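PDB 7LVO: bifunctional purine biosynthetic protein ADE5,7 from Cryptococcus neoformans var. grubii serotype A, which catalyses the second and fifth steps of de novo purine biosynthesis, its N-terminal half, modelled here, being the ATP-dependent glycinamide ribonucleotide synthetase. Local coordinates for residues 49-54 / 339-344; 55-60 / 79-84; 64-69 / 98-103; 254-259 / 345-350. All coordinates share one frame; numbering follows the deposited sequence.

Interaction 1 (49-54 / 339-344); sequences EHALAF and PETQAL
OG1 of T341 is hydrogen-bonded to the carbonyl oxygen of G337, four residues back in the chain, while its methyl CG2 packs on L52 of the opposite helix. Chi1 of -61° sets OG1 beside the backbone N and leaves CG2 anti to it, where CG2 reaches CG and CD2 of L52 at 4.1 Å each; the two side chains cross at about a right angle. A branched residue with one polar and one apolar arm suits a place where a hydroxyl can bond a backbone carbonyl on one side and a methyl can meet an apolar neighbour on the other.

A51 does the rest. Its CB points at the second helix and lies 3.9 Å from CA of Q342 and 4.0 Å from CG of Q342, so the alanine methyl rests on CA and the CG methylene of the glutamine. The small side chain lets the CA atoms of A51 and Q342 come within 5.3 Å, and the axes of the two short helical segments approach to 8.6 Å and cross at 26°. The Q342 chain bends at chi2 (90°), and its amide NE2 is hydrogen-bonded to OD1 of D338. The polar end is thus occupied locally while the aliphatic part packs. F410 and M345 border A51 as well.

All four touching residues are buried. The contact joins helix 47-56 of the N domain to helix 340-344, where OE2 of E340 is hydrogen-bonded to OG of S242, a predicted ATP-site residue; it is a seam between the N domain and the ATP-grasp domain of a GAR synthetase.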
loop_
_atom_site.group_PDB
_atom_site.type_symbol
_atom_site.label_atom_id
_atom_site.label_comp_id
_atom_site.label_asym_id
_atom_site.label_seq_id
_atom_site.Cartn_x
_atom_site.Cartn_y
_atom_site.Cartn_z
ATOM N N GLU A 49 -3.872 -3.921 -7.756
ATOM C CA GLU A 49 -3.864 -5.188 -8.484
ATOM C C GLU A 49 -3.892 -4.953 -9.988
ATOM O O GLU A 49 -3.105 -5.543 -10.736
ATOM C CB GLU A 49 -5.044 -6.049 -8.049
ATOM C CG GLU A 49 -4.825 -6.784 -6.737
ATOM C CD GLU A 49 -4.640 -5.853 -5.567
ATOM O OE1 GLU A 49 -5.488 -4.959 -5.356
ATOM O OE2 GLU A 49 -3.639 -5.994 -4.855
ATOM N N HIS A 50 -4.796 -4.082 -10.457
ATOM C CA HIS A 50 -4.851 -3.805 -11.886
ATOM C C HIS A 50 -3.527 -3.239 -12.382
ATOM O O HIS A 50 -3.019 -3.658 -13.428
ATOM C CB HIS A 50 -6.001 -2.846 -12.187
ATOM C CG HIS A 50 -6.300 -2.699 -13.645
ATOM N ND1 HIS A 50 -7.245 -1.819 -14.128
ATOM C CD2 HIS A 50 -5.777 -3.319 -14.728
ATOM C CE1 HIS A 50 -7.290 -1.902 -15.446
ATOM N NE2 HIS A 50 -6.410 -2.807 -15.835
ATOM N N ALA A 51 -2.951 -2.294 -11.642
ATOM C CA ALA A 51 -1.671 -1.721 -12.046
ATOM C C ALA A 51 -0.569 -2.780 -12.054
ATOM O O ALA A 51 0.286 -2.792 -12.949
ATOM C CB ALA A 51 -1.306 -0.566 -11.115
ATOM N N LEU A 52 -0.559 -3.670 -11.060
ATOM C CA LEU A 52 0.431 -4.746 -11.054
ATOM C C LEU A 52 0.181 -5.729 -12.195
ATOM O O LEU A 52 1.113 -6.109 -12.918
ATOM C CB LEU A 52 0.424 -5.472 -9.709
ATOM C CG LEU A 52 0.967 -4.684 -8.531
ATOM C CD1 LEU A 52 0.656 -5.391 -7.212
ATOM C CD2 LEU A 52 2.477 -4.466 -8.666
ATOM N N ALA A 53 -1.071 -6.160 -12.367
ATOM C CA ALA A 53 -1.407 -7.013 -13.500
ATOM C C ALA A 53 -1.016 -6.352 -14.810
ATOM O O ALA A 53 -0.563 -7.030 -15.744
ATOM C CB ALA A 53 -2.905 -7.341 -13.496
ATOM N N PHE A 54 -1.182 -5.029 -14.893
ATOM C CA PHE A 54 -0.815 -4.298 -16.096
ATOM C C PHE A 54 0.645 -4.531 -16.456
ATOM O O PHE A 54 0.969 -4.843 -17.606
ATOM C CB PHE A 54 -1.109 -2.807 -15.884
ATOM C CG PHE A 54 -0.530 -1.907 -16.938
ATOM C CD1 PHE A 54 -1.111 -1.822 -18.196
ATOM C CD2 PHE A 54 0.583 -1.128 -16.661
ATOM C CE1 PHE A 54 -0.583 -0.982 -19.166
ATOM C CE2 PHE A 54 1.116 -0.286 -17.628
ATOM C CZ PHE A 54 0.532 -0.215 -18.879
ATOM N N PRO A 339 -3.051 4.680 -3.673
ATOM C CA PRO A 339 -2.759 4.580 -5.107
ATOM C C PRO A 339 -1.313 4.869 -5.518
ATOM O O PRO A 339 -1.087 5.235 -6.664
ATOM C CB PRO A 339 -3.690 5.645 -5.704
ATOM C CG PRO A 339 -3.651 6.736 -4.652
ATOM C CD PRO A 339 -3.524 6.030 -3.308
ATOM N N GLU A 340 -0.354 4.681 -4.610
ATOM C CA GLU A 340 1.043 4.929 -4.969
ATOM C C GLU A 340 1.494 3.997 -6.090
ATOM O O GLU A 340 2.277 4.392 -6.963
ATOM C CB GLU A 340 1.947 4.754 -3.745
ATOM C CG GLU A 340 1.862 5.864 -2.723
ATOM C CD GLU A 340 0.890 5.563 -1.609
ATOM O OE1 GLU A 340 0.115 4.592 -1.742
ATOM O OE2 GLU A 340 0.902 6.291 -0.602
ATOM N N THR A 341 1.022 2.749 -6.074
ATOM C CA THR A 341 1.455 1.781 -7.076
ATOM C C THR A 341 1.012 2.190 -8.470
ATOM O O THR A 341 1.781 2.068 -9.434
ATOM C CB THR A 341 0.913 0.394 -6.730
ATOM O OG1 THR A 341 1.428 -0.015 -5.459
ATOM C CG2 THR A 341 1.307 -0.631 -7.787
ATOM N N GLN A 342 -0.225 2.685 -8.601
ATOM C CA GLN A 342 -0.725 3.058 -9.924
ATOM C C GLN A 342 0.168 4.089 -10.598
ATOM O O GLN A 342 0.315 4.078 -11.826
ATOM C CB GLN A 342 -2.150 3.600 -9.817
ATOM C CG GLN A 342 -3.191 2.554 -9.398
ATOM C CD GLN A 342 -3.381 2.470 -7.893
ATOM O OE1 GLN A 342 -2.429 2.250 -7.136
ATOM N NE2 GLN A 342 -4.621 2.648 -7.450
ATOM N N ALA A 343 0.775 4.983 -9.820
ATOM C CA ALA A 343 1.679 5.967 -10.408
ATOM C C ALA A 343 3.081 5.402 -10.604
ATOM O O ALA A 343 3.699 5.636 -11.645
ATOM C CB ALA A 343 1.733 7.220 -9.533
ATOM N N LEU A 344 3.581 4.640 -9.625
ATOM C CA LEU A 344 4.957 4.150 -9.690
ATOM C C LEU A 344 5.140 3.135 -10.813
ATOM O O LEU A 344 6.204 3.087 -11.445
ATOM C CB LEU A 344 5.358 3.542 -8.357
ATOM C CG LEU A 344 5.583 4.516 -7.201
ATOM C CD1 LEU A 344 5.696 3.782 -5.864
ATOM C CD2 LEU A 344 6.815 5.361 -7.447
#

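Interaction 2 (55-60 / 79-84); sequences KLAQSS and GKVSNL
The flat group that matters is the peptide carbonyl of A57, and the ammonium of K80 lies above its plane. NZ is 3.1 Å from O of A57, displaced 40° out of the carbonyl plane with a C=O...N angle of 139°, so this hydrogen bond does not follow a lone pair. The same NZ is 3.1 Å from O of S59, and V62 O on the adjoining strand accepts a further hydrogen bond from it.

The lysine gets there by length: beyond CG its chain is fully extended, and CD and CE pass beside O of A57 on the way. A57 adds an apolar touch, its CB meeting CG2 of V81 at 4.2 Å, where a methyl fits beside the branched strand residue that also packs on I65. The backbone that offers its carbonyls is folded into a type I turn from L56 to S59, following the helical residues 55-56 and before strand 62-67 of the Rossmann-like parallel sheet.

Carbonyl oxygens gathered at one spot probably make a region of negative potential, which suits a lysine: its charge probably offsets that potential and ties the turn to edge strand 81-83.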
loop_
_atom_site.group_PDB
_atom_site.type_symbol
_atom_site.label_atom_id
_atom_site.label_comp_id
_atom_site.label_asym_id
_atom_site.label_seq_id
_atom_site.Cartn_x
_atom_site.Cartn_y
_atom_site.Cartn_z
ATOM N N LYS A 55 1.541 -4.394 -15.482
ATOM C CA LYS A 55 2.967 -4.560 -15.752
ATOM C C LYS A 55 3.341 -6.029 -15.927
ATOM O O LYS A 55 4.049 -6.389 -16.875
ATOM C CB LYS A 55 3.787 -3.935 -14.624
ATOM C CG LYS A 55 3.653 -2.424 -14.512
ATOM C CD LYS A 55 4.120 -1.709 -15.787
ATOM C CE LYS A 55 5.571 -2.033 -16.127
ATOM N NZ LYS A 55 6.070 -1.225 -17.279
ATOM N N LEU A 56 2.854 -6.897 -15.034
ATOM C CA LEU A 56 3.196 -8.314 -15.128
ATOM C C LEU A 56 2.804 -8.891 -16.484
ATOM O O LEU A 56 3.530 -9.719 -17.051
ATOM C CB LEU A 56 2.527 -9.093 -13.999
ATOM C CG LEU A 56 2.974 -8.736 -12.584
ATOM C CD1 LEU A 56 2.135 -9.488 -11.564
ATOM C CD2 LEU A 56 4.454 -9.013 -12.374
ATOM N N ALA A 57 1.666 -8.453 -17.027
ATOM C CA ALA A 57 1.195 -8.988 -18.300
ATOM C C ALA A 57 2.110 -8.624 -19.464
ATOM O O ALA A 57 2.018 -9.245 -20.529
ATOM C CB ALA A 57 -0.222 -8.490 -18.584
ATOM N N GLN A 58 2.988 -7.643 -19.290
ATOM C CA GLN A 58 3.940 -7.274 -20.326
ATOM C C GLN A 58 5.206 -8.123 -20.304
ATOM O O GLN A 58 6.002 -8.042 -21.248
ATOM C CB GLN A 58 4.327 -5.800 -20.183
ATOM C CG GLN A 58 3.176 -4.833 -20.412
ATOM C CD GLN A 58 3.583 -3.392 -20.190
ATOM O OE1 GLN A 58 4.296 -3.077 -19.234
ATOM N NE2 GLN A 58 3.150 -2.514 -21.078
ATOM N N SER A 59 5.410 -8.922 -19.260
ATOM C CA SER A 59 6.595 -9.769 -19.180
ATOM C C SER A 59 6.485 -10.924 -20.166
ATOM O O SER A 59 5.481 -11.636 -20.196
ATOM C CB SER A 59 6.766 -10.310 -17.766
ATOM O OG SER A 59 7.614 -11.459 -17.744
ATOM N N SER A 60 7.535 -11.124 -20.964
ATOM C CA SER A 60 7.592 -12.283 -21.848
ATOM C C SER A 60 7.791 -13.585 -21.087
ATOM O O SER A 60 7.705 -14.657 -21.693
ATOM C CB SER A 60 8.711 -12.107 -22.882
ATOM O OG SER A 60 9.974 -12.016 -22.256
ATOM N N GLY A 79 -6.612 -11.501 -22.568
ATOM C CA GLY A 79 -5.280 -12.030 -22.794
ATOM C C GLY A 79 -4.844 -12.931 -21.653
ATOM O O GLY A 79 -5.528 -13.900 -21.291
ATOM N N LYS A 80 -3.685 -12.610 -21.067
ATOM C CA LYS A 80 -3.148 -13.413 -19.985
ATOM C C LYS A 80 -3.905 -13.229 -18.675
ATOM O O LYS A 80 -3.838 -14.108 -17.809
ATOM C CB LYS A 80 -1.672 -13.060 -19.750
ATOM C CG LYS A 80 -0.805 -13.105 -20.998
ATOM C CD LYS A 80 0.602 -12.604 -20.701
ATOM C CE LYS A 80 1.484 -12.622 -21.941
ATOM N NZ LYS A 80 2.810 -11.990 -21.694
ATOM N N VAL A 81 -4.617 -12.128 -18.511
ATOM C CA VAL A 81 -5.266 -11.788 -17.254
ATOM C C VAL A 81 -6.671 -12.366 -17.216
ATOM O O VAL A 81 -7.407 -12.324 -18.207
ATOM C CB VAL A 81 -5.301 -10.260 -17.061
ATOM C CG1 VAL A 81 -6.056 -9.905 -15.794
ATOM C CG2 VAL A 81 -3.888 -9.694 -17.032
ATOM N N SER A 82 -7.049 -12.893 -16.055
ATOM C CA SER A 82 -8.397 -13.403 -15.847
ATOM C C SER A 82 -8.751 -13.247 -14.375
ATOM O O SER A 82 -7.883 -13.318 -13.503
ATOM C CB SER A 82 -8.520 -14.871 -16.264
ATOM O OG SER A 82 -7.755 -15.700 -15.410
ATOM N N ASN A 83 -10.036 -13.051 -14.108
ATOM C CA ASN A 83 -10.532 -12.945 -12.744
ATOM C C ASN A 83 -10.974 -14.313 -12.232
ATOM O O ASN A 83 -11.490 -15.142 -12.982
ATOM C CB ASN A 83 -11.696 -11.957 -12.668
ATOM C CG ASN A 83 -11.230 -10.510 -12.625
ATOM O OD1 ASN A 83 -10.057 -10.215 -12.833
ATOM N ND2 ASN A 83 -12.162 -9.602 -12.355
ATOM N N LEU A 84 -10.765 -14.537 -10.939
ATOM C CA LEU A 84 -11.135 -15.785 -10.273
ATOM C C LEU A 84 -12.084 -15.447 -9.130
ATOM O O LEU A 84 -11.652 -14.975 -8.074
ATOM C CB LEU A 84 -9.898 -16.518 -9.769
ATOM C CG LEU A 84 -10.138 -17.808 -8.985
ATOM C CD1 LEU A 84 -10.799 -18.858 -9.864
ATOM C CD2 LEU A 84 -8.818 -18.328 -8.408
#

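Interaction 3 (64-69 / 98-103); sequences RIVVCP and VEWAQK
In the Rossmann-like N domain, helix 95-104 packs against one face of the parallel sheet, on the crossover from strand 81-83 to strand 108-111, and W100 is the residue that reaches down to strand 62-67. Its CG is anti to the backbone N (chi1 -173°), which throws the indole away from the helix towards the sheet. A long, flat residue suits this place, because the strand and helix backbones stay well separated: the nearest CA atoms, those of V66 and A101, are 9.9 Å apart.

The six-membered end of the indole makes the touch, at its far corner CH2. V66, a buried branched residue that fits an inner strand, comes from the opposite direction with both methyls, CG1 at 3.8 Å and CG2 at 4.0 Å from CH2 of W100. L84, from the neighbouring strand end, also packs on the indole.

R64 meets the same corner from the partly exposed border of the contact. Its chain runs straight out from the strand, and NH1 forms a salt bridge with E104 at the end of the helix, which helps to fix the guanidinium. That group and the indole are inclined by 59°, an oblique meeting in which NH2 of R64 lies 3.7 Å from CH2 and 3.8 Å from CZ2 of W100.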
loop_
_atom_site.group_PDB
_atom_site.type_symbol
_atom_site.label_atom_id
_atom_site.label_comp_id
_atom_site.label_asym_id
_atom_site.label_seq_id
_atom_site.Cartn_x
_atom_site.Cartn_y
_atom_site.Cartn_z
ATOM N N ARG A 64 0.278 -16.412 -17.693
ATOM C CA ARG A 64 -1.030 -16.447 -17.050
ATOM C C ARG A 64 -1.013 -15.543 -15.828
ATOM O O ARG A 64 -0.109 -15.643 -14.991
ATOM C CB ARG A 64 -1.397 -17.882 -16.649
ATOM C CG ARG A 64 -2.779 -18.045 -16.052
ATOM C CD ARG A 64 -2.998 -19.488 -15.600
ATOM N NE ARG A 64 -4.356 -19.723 -15.121
ATOM C CZ ARG A 64 -4.755 -20.839 -14.523
ATOM N NH1 ARG A 64 -3.917 -21.835 -14.298
ATOM N NH2 ARG A 64 -6.024 -20.954 -14.139
ATOM N N ILE A 65 -2.006 -14.661 -15.741
ATOM C CA ILE A 65 -2.202 -13.783 -14.591
ATOM C C ILE A 65 -3.613 -14.017 -14.072
ATOM O O ILE A 65 -4.583 -13.898 -14.829
ATOM C CB ILE A 65 -2.001 -12.305 -14.960
ATOM C CG1 ILE A 65 -0.531 -12.000 -15.232
ATOM C CG2 ILE A 65 -2.532 -11.404 -13.856
ATOM C CD1 ILE A 65 0.304 -11.840 -13.984
ATOM N N VAL A 66 -3.727 -14.364 -12.794
ATOM C CA VAL A 66 -5.010 -14.629 -12.159
ATOM C C VAL A 66 -5.203 -13.601 -11.053
ATOM O O VAL A 66 -4.353 -13.469 -10.164
ATOM C CB VAL A 66 -5.089 -16.057 -11.601
ATOM C CG1 VAL A 66 -6.406 -16.268 -10.887
ATOM C CG2 VAL A 66 -4.907 -17.072 -12.713
ATOM N N VAL A 67 -6.319 -12.879 -11.107
ATOM C CA VAL A 67 -6.645 -11.845 -10.133
ATOM C C VAL A 67 -7.829 -12.351 -9.329
ATOM O O VAL A 67 -8.942 -12.473 -9.859
ATOM C CB VAL A 67 -6.956 -10.499 -10.801
ATOM C CG1 VAL A 67 -6.795 -9.376 -9.817
ATOM C CG2 VAL A 67 -6.074 -10.296 -12.030
ATOM N N CYS A 68 -7.596 -12.640 -8.052
ATOM C CA CYS A 68 -8.621 -13.193 -7.174
ATOM C C CYS A 68 -8.970 -12.191 -6.085
ATOM O O CYS A 68 -8.150 -11.956 -5.189
ATOM C CB CYS A 68 -8.131 -14.505 -6.552
ATOM S SG CYS A 68 -9.330 -15.282 -5.442
ATOM N N PRO A 69 -10.164 -11.577 -6.102
ATOM C CA PRO A 69 -11.227 -11.746 -7.100
ATOM C C PRO A 69 -11.073 -10.836 -8.317
ATOM O O PRO A 69 -11.761 -11.029 -9.315
ATOM C CB PRO A 69 -12.499 -11.387 -6.313
ATOM C CG PRO A 69 -12.026 -10.361 -5.319
ATOM C CD PRO A 69 -10.581 -10.702 -4.987
ATOM N N VAL A 98 -5.505 -21.810 -1.568
ATOM C CA VAL A 98 -4.265 -22.584 -1.558
ATOM C C VAL A 98 -4.449 -23.885 -2.326
ATOM O O VAL A 98 -3.584 -24.281 -3.116
ATOM C CB VAL A 98 -3.808 -22.841 -0.113
ATOM C CG1 VAL A 98 -2.628 -23.809 -0.088
ATOM C CG2 VAL A 98 -3.437 -21.528 0.560
ATOM N N GLU A 99 -5.580 -24.566 -2.114
ATOM C CA GLU A 99 -5.849 -25.794 -2.857
ATOM C C GLU A 99 -6.058 -25.504 -4.337
ATOM O O GLU A 99 -5.603 -26.266 -5.197
ATOM C CB GLU A 99 -7.069 -26.502 -2.269
ATOM C CG GLU A 99 -7.398 -27.828 -2.927
ATOM C CD GLU A 99 -8.561 -28.534 -2.258
ATOM O OE1 GLU A 99 -9.080 -28.007 -1.248
ATOM O OE2 GLU A 99 -8.958 -29.615 -2.742
ATOM N N TRP A 100 -6.738 -24.400 -4.655
ATOM C CA TRP A 100 -6.891 -24.004 -6.051
ATOM C C TRP A 100 -5.530 -23.750 -6.694
ATOM O O TRP A 100 -5.229 -24.274 -7.771
ATOM C CB TRP A 100 -7.774 -22.756 -6.144
ATOM C CG TRP A 100 -8.128 -22.368 -7.541
ATOM C CD1 TRP A 100 -9.254 -22.714 -8.224
ATOM C CD2 TRP A 100 -7.356 -21.555 -8.435
ATOM N NE1 TRP A 100 -9.233 -22.172 -9.482
ATOM C CE2 TRP A 100 -8.082 -21.452 -9.637
ATOM C CE3 TRP A 100 -6.130 -20.897 -8.332
ATOM C CZ2 TRP A 100 -7.618 -20.727 -10.731
ATOM C CZ3 TRP A 100 -5.670 -20.178 -9.419
ATOM C CH2 TRP A 100 -6.409 -20.098 -10.602
ATOM N N ALA A 101 -4.692 -22.936 -6.046
ATOM C CA ALA A 101 -3.385 -22.628 -6.611
ATOM C C ALA A 101 -2.563 -23.896 -6.830
ATOM O O ALA A 101 -1.887 -24.037 -7.854
ATOM C CB ALA A 101 -2.633 -21.663 -5.699
ATOM N N GLN A 102 -2.623 -24.834 -5.884
ATOM C CA GLN A 102 -1.854 -26.069 -6.018
ATOM C C GLN A 102 -2.283 -26.857 -7.246
ATOM O O GLN A 102 -1.437 -27.354 -8.000
ATOM C CB GLN A 102 -2.011 -26.917 -4.755
ATOM C CG GLN A 102 -1.115 -28.136 -4.710
ATOM C CD GLN A 102 -1.241 -28.904 -3.407
ATOM O OE1 GLN A 102 -2.095 -28.605 -2.574
ATOM N NE2 GLN A 102 -0.381 -29.903 -3.224
ATOM N N LYS A 103 -3.593 -26.984 -7.467
ATOM C CA LYS A 103 -4.083 -27.724 -8.623
ATOM C C LYS A 103 -3.813 -27.001 -9.936
ATOM O O LYS A 103 -3.778 -27.646 -10.989
ATOM C CB LYS A 103 -5.584 -27.985 -8.480
ATOM C CG LYS A 103 -5.964 -28.832 -7.271
ATOM C CD LYS A 103 -5.373 -30.235 -7.359
ATOM C CE LYS A 103 -5.863 -31.120 -6.219
ATOM N NZ LYS A 103 -5.472 -30.590 -4.880
#

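Interaction 4 (254-259 / 345-350); sequences PMPAAQ and MLLLDE
M255 and M345 approach from the two loops and cross obliquely, meeting through their terminal methyls: CE of M255 is 4.0 Å from CE of M345. The CB of M255 already points at the opposing loop, and its chain runs straight at chi2 (-174°) before bending at the sulfur, which swings CE across. M345 starts with its CB directed away from the other loop and has to fold back, bending at chi2 (-62°) and again at chi3 (98°) to bring its methyl round. Unbranched, flexible methionine suits such a joint, since its thioether can adopt the torsions that bring the methyl to its neighbours.

CE of M255 serves a second neighbour. L348 crosses it at a slant, and CD2 of L348 lies 4.2 Å from CE of M255, so one methionine tip touches both M345 and L348. Alongside, CG of P256 meets CD1 of L347 at 4.3 Å. The rigid proline suits an extended loop and presents a compact apolar surface; the leucine, directed at it, offers a branched end. No polar bond spans the contact.

Backbone hydrogen bonds help to place both segments. M255 and A258 are backbone-bonded to L244 and S242 of strand 240-248, and L347 to K374. M345 and L348 also pack on K55 of helix 47-56. This is a buried apolar joint within the ATP-grasp domain, between the link from strand 252-254 to strand 259-263 and the connection following helix 340-344, with the M255 side chain about 9 Å from that of S242, predicted to bind ATP.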
loop_
_atom_site.group_PDB
_atom_site.type_symbol
_atom_site.label_atom_id
_atom_site.label_comp_id
_atom_site.label_asym_id
_atom_site.label_seq_id
_atom_site.Cartn_x
_atom_site.Cartn_y
_atom_site.Cartn_z
ATOM N N PRO A 254 15.057 0.774 -3.438
ATOM C CA PRO A 254 13.919 1.699 -3.339
ATOM C C PRO A 254 13.406 2.128 -4.702
ATOM O O PRO A 254 14.143 2.177 -5.688
ATOM C CB PRO A 254 14.489 2.901 -2.565
ATOM C CG PRO A 254 15.809 2.446 -2.001
ATOM C CD PRO A 254 16.310 1.378 -2.943
ATOM N N MET A 255 12.118 2.436 -4.748
ATOM C CA MET A 255 11.523 3.129 -5.879
ATOM C C MET A 255 11.539 4.626 -5.616
ATOM O O MET A 255 11.765 5.070 -4.486
ATOM C CB MET A 255 10.096 2.645 -6.098
ATOM C CG MET A 255 9.939 1.134 -6.195
ATOM S SD MET A 255 8.247 0.671 -6.639
ATOM C CE MET A 255 8.286 0.886 -8.404
ATOM N N PRO A 256 11.309 5.442 -6.645
ATOM C CA PRO A 256 11.230 6.893 -6.424
ATOM C C PRO A 256 10.211 7.223 -5.344
ATOM O O PRO A 256 9.103 6.679 -5.320
ATOM C CB PRO A 256 10.809 7.440 -7.792
ATOM C CG PRO A 256 11.312 6.419 -8.771
ATOM C CD PRO A 256 11.172 5.086 -8.073
ATOM N N ALA A 257 10.596 8.122 -4.442
ATOM C CA ALA A 257 9.719 8.513 -3.350
ATOM C C ALA A 257 8.428 9.107 -3.897
ATOM O O ALA A 257 8.410 9.777 -4.929
ATOM C CB ALA A 257 10.415 9.523 -2.436
ATOM N N ALA A 258 7.334 8.852 -3.189
ATOM C CA ALA A 258 6.017 9.306 -3.603
ATOM C C ALA A 258 5.352 10.074 -2.472
ATOM O O ALA A 258 5.753 9.986 -1.312
ATOM C CB ALA A 258 5.132 8.124 -4.027
ATOM N N GLN A 259 4.328 10.851 -2.834
ATOM C CA GLN A 259 3.477 11.536 -1.874
ATOM C C GLN A 259 2.023 11.224 -2.206
ATOM O O GLN A 259 1.634 11.221 -3.378
ATOM C CB GLN A 259 3.701 13.047 -1.886
ATOM C CG GLN A 259 4.954 13.488 -1.148
ATOM C CD GLN A 259 5.022 14.995 -0.972
ATOM O OE1 GLN A 259 5.453 15.719 -1.872
ATOM N NE2 GLN A 259 4.588 15.476 0.188
ATOM N N MET A 345 4.124 2.306 -11.065
ATOM C CA MET A 345 4.216 1.337 -12.150
ATOM C C MET A 345 4.482 2.029 -13.484
ATOM O O MET A 345 5.085 1.435 -14.386
ATOM C CB MET A 345 2.938 0.511 -12.239
ATOM C CG MET A 345 2.732 -0.478 -11.086
ATOM S SD MET A 345 4.011 -1.745 -10.984
ATOM C CE MET A 345 5.078 -1.059 -9.728
ATOM N N LEU A 346 4.031 3.274 -13.631
ATOM C CA LEU A 346 4.262 4.022 -14.862
ATOM C C LEU A 346 5.667 4.603 -14.953
ATOM O O LEU A 346 6.008 5.174 -15.992
ATOM C CB LEU A 346 3.234 5.142 -14.991
ATOM C CG LEU A 346 1.879 4.747 -15.557
ATOM C CD1 LEU A 346 1.340 3.492 -14.900
ATOM C CD2 LEU A 346 0.892 5.895 -15.414
ATOM N N LEU A 347 6.481 4.474 -13.908
ATOM C CA LEU A 347 7.858 4.954 -13.931
ATOM C C LEU A 347 8.871 3.835 -14.132
ATOM O O LEU A 347 10.067 4.116 -14.249
ATOM C CB LEU A 347 8.183 5.714 -12.642
ATOM C CG LEU A 347 7.463 7.046 -12.439
ATOM C CD1 LEU A 347 7.901 7.690 -11.126
ATOM C CD2 LEU A 347 7.707 7.994 -13.596
ATOM N N LEU A 348 8.431 2.579 -14.169
ATOM C CA LEU A 348 9.333 1.483 -14.498
ATOM C C LEU A 348 9.723 1.574 -15.968
ATOM O O LEU A 348 8.857 1.602 -16.841
ATOM C CB LEU A 348 8.667 0.146 -14.200
ATOM C CG LEU A 348 8.490 -0.225 -12.726
ATOM C CD1 LEU A 348 7.610 -1.467 -12.588
ATOM C CD2 LEU A 348 9.834 -0.455 -12.069
ATOM N N ASP A 349 11.025 1.624 -16.248
ATOM C CA ASP A 349 11.467 1.693 -17.633
ATOM C C ASP A 349 11.048 0.430 -18.387
ATOM O O ASP A 349 10.829 -0.639 -17.805
ATOM C CB ASP A 349 12.984 1.885 -17.717
ATOM C CG ASP A 349 13.765 0.728 -17.107
ATOM O OD1 ASP A 349 13.545 -0.432 -17.504
ATOM O OD2 ASP A 349 14.620 0.985 -16.239
ATOM N N GLU A 350 10.933 0.567 -19.707
ATOM C CA GLU A 350 10.502 -0.557 -20.532
ATOM C C GLU A 350 11.527 -1.681 -20.585
ATOM O O GLU A 350 11.246 -2.724 -21.179
ATOM C CB GLU A 350 10.175 -0.072 -21.946
ATOM C CG GLU A 350 9.062 0.964 -21.994
ATOM C CD GLU A 350 7.781 0.481 -21.336
ATOM O OE1 GLU A 350 7.663 -0.731 -21.060
ATOM O OE2 GLU A 350 6.886 1.317 -21.093
#

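Overall arrangement
Helix 47-56 ties the set together. Interactions 1 and 2 use successive parts of it, with centres 13 Å apart, and its A53 and E49 pack on I65 and V67 of interaction 3. Interactions 2 and 3 share the parallel sheet of the N domain: strands 81-83 and 62-67 are neighbours, and O of K80 lies 2.8 Å from N of I65, a probable hydrogen bond. Interactions 1 and 4 are continuous through helix 340-344 and the loop after it, with centres 10 Å apart; L52 touches M345, and L344 touches M255. Both lie near the predicted ATP-site residue S242, whereas interactions 2 and 3 lie away from the annotated sites. Interactions 3 and 4, with centres 27 Å apart, do not touch.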